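Local coordinates for protein lactaldehyde dehydrogenase (Methanocaldococcus jannaschii, PDB 3PQA) that oxidises lactaldehyde to lactate with NAD as the preferred electron acceptor, a step in coenzyme F420 biosynthesis, and works as a homotetramer, at residues Leu317-Val330 and Leu364-Ile376. Sequence-based numbering, arbitrary orientation.
Sequences LISVEHAEWVEKVV and LCKTETFAPVIPI
Val326 sets both methyls against Ala371 at the tight centre of this contact, where helix 320-335 lies over the loop leading into strand 373-379. Its CG1, anti to the backbone N (chi1 172°), lies 3.7 Å from Ala371 CB and touches Val373 CG2. Val330 CG2 meets the same Val373 methyl at 3.8 Å, and Leu317 CD2 packs on Pro372 CD. Phe351 joins this buried cluster. Val329 CG1 meets Leu364 CD2 and Thr369 CG2; its CG2 lies over the Trp325 ring, toward the rim. The outer side is more open to solvent: exposed Trp325 reaches the loop with the far rim of its indole, CH2 lying 3.8 Å from Thr367 CG2 and the ring edge facing Thr369 CA and Glu368 O. One helical turn before Val326, His322 points NE2 at consecutive carbonyls, bonding to Phe370 O (3.1 Å) from above the carbonyl plane and, weakly, to Thr369 O (2.8 Å, 129° at the hydrogen). Val326 CG2 lies over one imidazole face, toward its rim. A leucine in place of His322 would probably leave both carbonyls without this donor and the loop at Thr369 and Phe370 less firmly held. Phe370 lies near Cys275, the probable nucleophile; Glu368, its OE2 hydrogen-bonded to Gly244 N, lies near Ser223 of the probable NAD site. One shared N-H thus ties the helix to backbone bordering the probable active site.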
loop_
_atom_site.group_PDB
_atom_site.type_symbol
_atom_site.label_atom_id
_atom_site.label_comp_id
_atom_site.label_asym_id
_atom_site.label_seq_id
_atom_site.Cartn_x
_atom_site.Cartn_y
_atom_site.Cartn_z
ATOM N N LEU B 317 42.005 0.967 -12.151
ATOM C CA LEU B 317 41.513 1.386 -10.841
ATOM C C LEU B 317 41.614 2.909 -10.721
ATOM O O LEU B 317 42.307 3.560 -11.508
ATOM C CB LEU B 317 42.287 0.688 -9.720
ATOM C CG LEU B 317 42.211 -0.846 -9.722
ATOM C CD1 LEU B 317 43.008 -1.413 -8.562
ATOM C CD2 LEU B 317 40.752 -1.312 -9.649
ATOM N N ILE B 318 40.921 3.475 -9.736
ATOM C CA ILE B 318 40.727 4.924 -9.688
ATOM C C ILE B 318 42.004 5.710 -9.370
ATOM O O ILE B 318 42.067 6.910 -9.636
ATOM C CB ILE B 318 39.610 5.312 -8.696
ATOM C CG1 ILE B 318 39.127 6.749 -8.964
ATOM C CG2 ILE B 318 40.103 5.131 -7.255
ATOM C CD1 ILE B 318 38.537 6.987 -10.380
ATOM N N SER B 319 43.002 5.040 -8.797
ATOM C CA SER B 319 44.266 5.690 -8.446
ATOM C C SER B 319 45.396 4.677 -8.378
ATOM O O SER B 319 45.159 3.483 -8.133
ATOM C CB SER B 319 44.151 6.416 -7.100
ATOM O OG SER B 319 44.167 5.497 -6.016
ATOM N N VAL B 320 46.624 5.159 -8.594
ATOM C CA VAL B 320 47.820 4.338 -8.416
ATOM C C VAL B 320 47.938 3.902 -6.956
ATOM O O VAL B 320 48.258 2.745 -6.683
ATOM C CB VAL B 320 49.102 5.092 -8.851
ATOM C CG1 VAL B 320 50.310 4.170 -8.796
ATOM C CG2 VAL B 320 48.935 5.623 -10.248
ATOM N N GLU B 321 47.664 4.832 -6.035
ATOM C CA GLU B 321 47.667 4.576 -4.585
ATOM C C GLU B 321 46.828 3.342 -4.233
ATOM O O GLU B 321 47.279 2.450 -3.505
ATOM C CB GLU B 321 47.135 5.791 -3.809
ATOM C CG GLU B 321 47.588 5.841 -2.346
ATOM C CD GLU B 321 46.703 6.698 -1.429
ATOM O OE1 GLU B 321 46.220 7.782 -1.838
ATOM O OE2 GLU B 321 46.511 6.293 -0.264
ATOM N N HIS B 322 45.611 3.294 -4.762
ATOM C CA HIS B 322 44.740 2.174 -4.485
ATOM C C HIS B 322 45.292 0.886 -5.090
ATOM O O HIS B 322 45.322 -0.142 -4.440
ATOM C CB HIS B 322 43.315 2.443 -4.974
ATOM C CG HIS B 322 42.362 1.374 -4.576
ATOM N ND1 HIS B 322 42.165 1.023 -3.263
ATOM C CD2 HIS B 322 41.589 0.544 -5.311
ATOM C CE1 HIS B 322 41.312 0.017 -3.205
ATOM N NE2 HIS B 322 40.940 -0.283 -4.433
ATOM N N ALA B 323 45.739 0.966 -6.333
ATOM C CA ALA B 323 46.306 -0.186 -7.033
ATOM C C ALA B 323 47.501 -0.785 -6.275
ATOM O O ALA B 323 47.639 -2.005 -6.194
ATOM C CB ALA B 323 46.706 0.210 -8.444
ATOM N N GLU B 324 48.343 0.082 -5.710
ATOM C CA GLU B 324 49.516 -0.344 -4.941
ATOM C C GLU B 324 49.082 -1.049 -3.666
ATOM O O GLU B 324 49.645 -2.070 -3.287
ATOM C CB GLU B 324 50.421 0.853 -4.609
ATOM C CG GLU B 324 51.096 1.468 -5.834
ATOM C CD GLU B 324 51.835 2.780 -5.545
ATOM O OE1 GLU B 324 51.460 3.504 -4.593
ATOM O OE2 GLU B 324 52.788 3.087 -6.296
ATOM N N TRP B 325 48.070 -0.495 -3.005
ATOM C CA TRP B 325 47.506 -1.123 -1.833
ATOM C C TRP B 325 46.948 -2.513 -2.185
ATOM O O TRP B 325 47.205 -3.478 -1.471
ATOM C CB TRP B 325 46.433 -0.234 -1.207
ATOM C CG TRP B 325 45.736 -0.866 -0.054
ATOM C CD1 TRP B 325 46.176 -0.937 1.240
ATOM C CD2 TRP B 325 44.461 -1.528 -0.084
ATOM N NE1 TRP B 325 45.250 -1.599 2.017
ATOM C CE2 TRP B 325 44.189 -1.970 1.230
ATOM C CE3 TRP B 325 43.522 -1.780 -1.091
ATOM C CZ2 TRP B 325 43.012 -2.664 1.562
ATOM C CZ3 TRP B 325 42.348 -2.467 -0.759
ATOM C CH2 TRP B 325 42.107 -2.896 0.556
ATOM N N VAL B 326 46.209 -2.607 -3.292
ATOM C CA VAL B 326 45.614 -3.884 -3.729
ATOM C C VAL B 326 46.704 -4.935 -3.973
ATOM O O VAL B 326 46.553 -6.098 -3.602
ATOM C CB VAL B 326 44.737 -3.715 -4.995
ATOM C CG1 VAL B 326 44.287 -5.074 -5.537
ATOM C CG2 VAL B 326 43.506 -2.871 -4.681
ATOM N N GLU B 327 47.791 -4.490 -4.599
ATOM C CA GLU B 327 48.969 -5.312 -4.849
ATOM C C GLU B 327 49.498 -5.926 -3.555
ATOM O O GLU B 327 49.813 -7.115 -3.513
ATOM C CB GLU B 327 50.042 -4.447 -5.506
ATOM C CG GLU B 327 51.319 -5.157 -5.915
ATOM C CD GLU B 327 52.194 -4.256 -6.774
ATOM O OE1 GLU B 327 52.595 -3.161 -6.310
ATOM O OE2 GLU B 327 52.470 -4.638 -7.924
ATOM N N LYS B 328 49.582 -5.105 -2.508
ATOM C CA LYS B 328 50.055 -5.536 -1.194
ATOM C C LYS B 328 49.126 -6.552 -0.542
ATOM O O LYS B 328 49.584 -7.482 0.121
ATOM C CB LYS B 328 50.241 -4.338 -0.265
ATOM C CG LYS B 328 51.483 -3.534 -0.549
ATOM C CD LYS B 328 51.401 -2.171 0.101
ATOM C CE LYS B 328 52.592 -1.324 -0.287
ATOM N NZ LYS B 328 52.326 0.109 -0.027
ATOM N N VAL B 329 47.821 -6.360 -0.728
ATOM C CA VAL B 329 46.826 -7.266 -0.180
ATOM C C VAL B 329 46.916 -8.618 -0.886
ATOM O O VAL B 329 46.843 -9.668 -0.246
ATOM C CB VAL B 329 45.395 -6.676 -0.294
ATOM C CG1 VAL B 329 44.364 -7.661 0.208
ATOM C CG2 VAL B 329 45.291 -5.365 0.496
ATOM N N VAL B 330 47.088 -8.597 -2.201
ATOM C CA VAL B 330 47.265 -9.847 -2.947
ATOM C C VAL B 330 48.524 -10.588 -2.460
ATOM O O VAL B 330 48.473 -11.782 -2.176
ATOM C CB VAL B 330 47.254 -9.620 -4.481
ATOM C CG1 VAL B 330 47.568 -10.911 -5.236
ATOM C CG2 VAL B 330 45.897 -9.082 -4.914
ATOM N N LEU B 364 41.580 -12.018 2.065
ATOM C CA LEU B 364 40.635 -11.584 1.028
ATOM C C LEU B 364 39.177 -11.835 1.406
ATOM O O LEU B 364 38.285 -11.135 0.932
ATOM C CB LEU B 364 40.932 -12.258 -0.314
ATOM C CG LEU B 364 42.249 -11.892 -0.999
ATOM C CD1 LEU B 364 42.478 -12.736 -2.250
ATOM C CD2 LEU B 364 42.305 -10.409 -1.321
ATOM N N CYS B 365 38.937 -12.832 2.251
ATOM C CA CYS B 365 37.573 -13.134 2.717
ATOM C C CYS B 365 37.034 -12.081 3.705
ATOM O O CYS B 365 35.848 -12.084 4.042
ATOM C CB CYS B 365 37.511 -14.526 3.347
ATOM S SG CYS B 365 37.909 -15.860 2.213
ATOM N N LYS B 366 37.909 -11.196 4.177
ATOM C CA LYS B 366 37.520 -10.201 5.164
ATOM C C LYS B 366 37.735 -8.779 4.664
ATOM O O LYS B 366 37.372 -7.827 5.341
ATOM C CB LYS B 366 38.300 -10.410 6.474
ATOM C CG LYS B 366 37.957 -11.693 7.229
ATOM C CD LYS B 366 36.498 -11.674 7.756
ATOM C CE LYS B 366 36.223 -12.795 8.783
ATOM N NZ LYS B 366 36.943 -12.584 10.078
ATOM N N THR B 367 38.304 -8.638 3.476
ATOM C CA THR B 367 38.757 -7.334 3.000
ATOM C C THR B 367 38.035 -6.920 1.724
ATOM O O THR B 367 38.080 -7.632 0.712
ATOM C CB THR B 367 40.292 -7.343 2.760
ATOM O OG1 THR B 367 40.964 -7.784 3.947
ATOM C CG2 THR B 367 40.810 -5.958 2.362
ATOM N N GLU B 368 37.366 -5.769 1.771
ATOM C CA GLU B 368 36.803 -5.180 0.559
ATOM C C GLU B 368 37.918 -4.487 -0.222
ATOM O O GLU B 368 38.442 -3.456 0.222
ATOM C CB GLU B 368 35.681 -4.183 0.882
ATOM C CG GLU B 368 35.016 -3.612 -0.368
ATOM C CD GLU B 368 33.885 -2.628 -0.076
ATOM O OE1 GLU B 368 33.956 -1.882 0.925
ATOM O OE2 GLU B 368 32.928 -2.595 -0.863
ATOM N N THR B 369 38.277 -5.045 -1.376
ATOM C CA THR B 369 39.426 -4.534 -2.131
ATOM C C THR B 369 39.035 -3.512 -3.212
ATOM O O THR B 369 39.886 -2.797 -3.718
ATOM C CB THR B 369 40.253 -5.677 -2.775
ATOM O OG1 THR B 369 39.424 -6.411 -3.676
ATOM C CG2 THR B 369 40.836 -6.616 -1.714
ATOM N N PHE B 370 37.758 -3.448 -3.585
ATOM C CA PHE B 370 37.348 -2.570 -4.691
ATOM C C PHE B 370 38.314 -2.742 -5.864
ATOM O O PHE B 370 38.946 -1.782 -6.336
ATOM C CB PHE B 370 37.290 -1.104 -4.235
ATOM C CG PHE B 370 35.903 -0.515 -4.249
ATOM C CD1 PHE B 370 34.846 -1.169 -3.614
ATOM C CD2 PHE B 370 35.660 0.691 -4.893
ATOM C CE1 PHE B 370 33.570 -0.626 -3.626
ATOM C CE2 PHE B 370 34.382 1.240 -4.912
ATOM C CZ PHE B 370 33.339 0.576 -4.283
ATOM N N ALA B 371 38.470 -3.988 -6.293
ATOM C CA ALA B 371 39.487 -4.339 -7.281
ATOM C C ALA B 371 39.103 -5.640 -7.963
ATOM O O ALA B 371 38.268 -6.391 -7.440
ATOM C CB ALA B 371 40.834 -4.497 -6.613
ATOM N N PRO B 372 39.722 -5.927 -9.124
ATOM C CA PRO B 372 39.336 -7.140 -9.847
ATOM C C PRO B 372 40.086 -8.365 -9.318
ATOM O O PRO B 372 40.768 -9.056 -10.073
ATOM C CB PRO B 372 39.740 -6.822 -11.286
ATOM C CG PRO B 372 40.970 -5.934 -11.116
ATOM C CD PRO B 372 40.681 -5.100 -9.891
ATOM N N VAL B 373 39.954 -8.599 -8.014
ATOM C CA VAL B 373 40.651 -9.663 -7.287
ATOM C C VAL B 373 39.609 -10.581 -6.639
ATOM O O VAL B 373 38.878 -10.154 -5.735
ATOM C CB VAL B 373 41.577 -9.091 -6.178
ATOM C CG1 VAL B 373 42.192 -10.212 -5.347
ATOM C CG2 VAL B 373 42.657 -8.191 -6.778
ATOM N N ILE B 374 39.565 -11.834 -7.100
ATOM C CA ILE B 374 38.525 -12.777 -6.700
ATOM C C ILE B 374 39.090 -14.007 -5.981
ATOM O O ILE B 374 39.745 -14.853 -6.614
ATOM C CB ILE B 374 37.700 -13.264 -7.916
ATOM C CG1 ILE B 374 37.279 -12.090 -8.822
ATOM C CG2 ILE B 374 36.511 -14.146 -7.456
ATOM C CD1 ILE B 374 36.436 -10.985 -8.117
ATOM N N PRO B 375 38.834 -14.112 -4.663
ATOM C CA PRO B 375 39.139 -15.339 -3.929
ATOM C C PRO B 375 38.031 -16.361 -4.131
ATOM O O PRO B 375 36.836 -16.017 -4.092
ATOM C CB PRO B 375 39.171 -14.885 -2.477
ATOM C CG PRO B 375 38.177 -13.729 -2.450
ATOM C CD PRO B 375 38.258 -13.065 -3.793
ATOM N N ILE B 376 38.441 -17.604 -4.366
ATOM C CA ILE B 376 37.521 -18.720 -4.529
ATOM C C ILE B 376 37.841 -19.712 -3.420
ATOM O O ILE B 376 39.010 -20.059 -3.225
ATOM C CB ILE B 376 37.694 -19.409 -5.902
ATOM C CG1 ILE B 376 37.355 -18.425 -7.039
ATOM C CG2 ILE B 376 36.818 -20.679 -5.979
ATOM C CD1 ILE B 376 37.716 -18.904 -8.431
#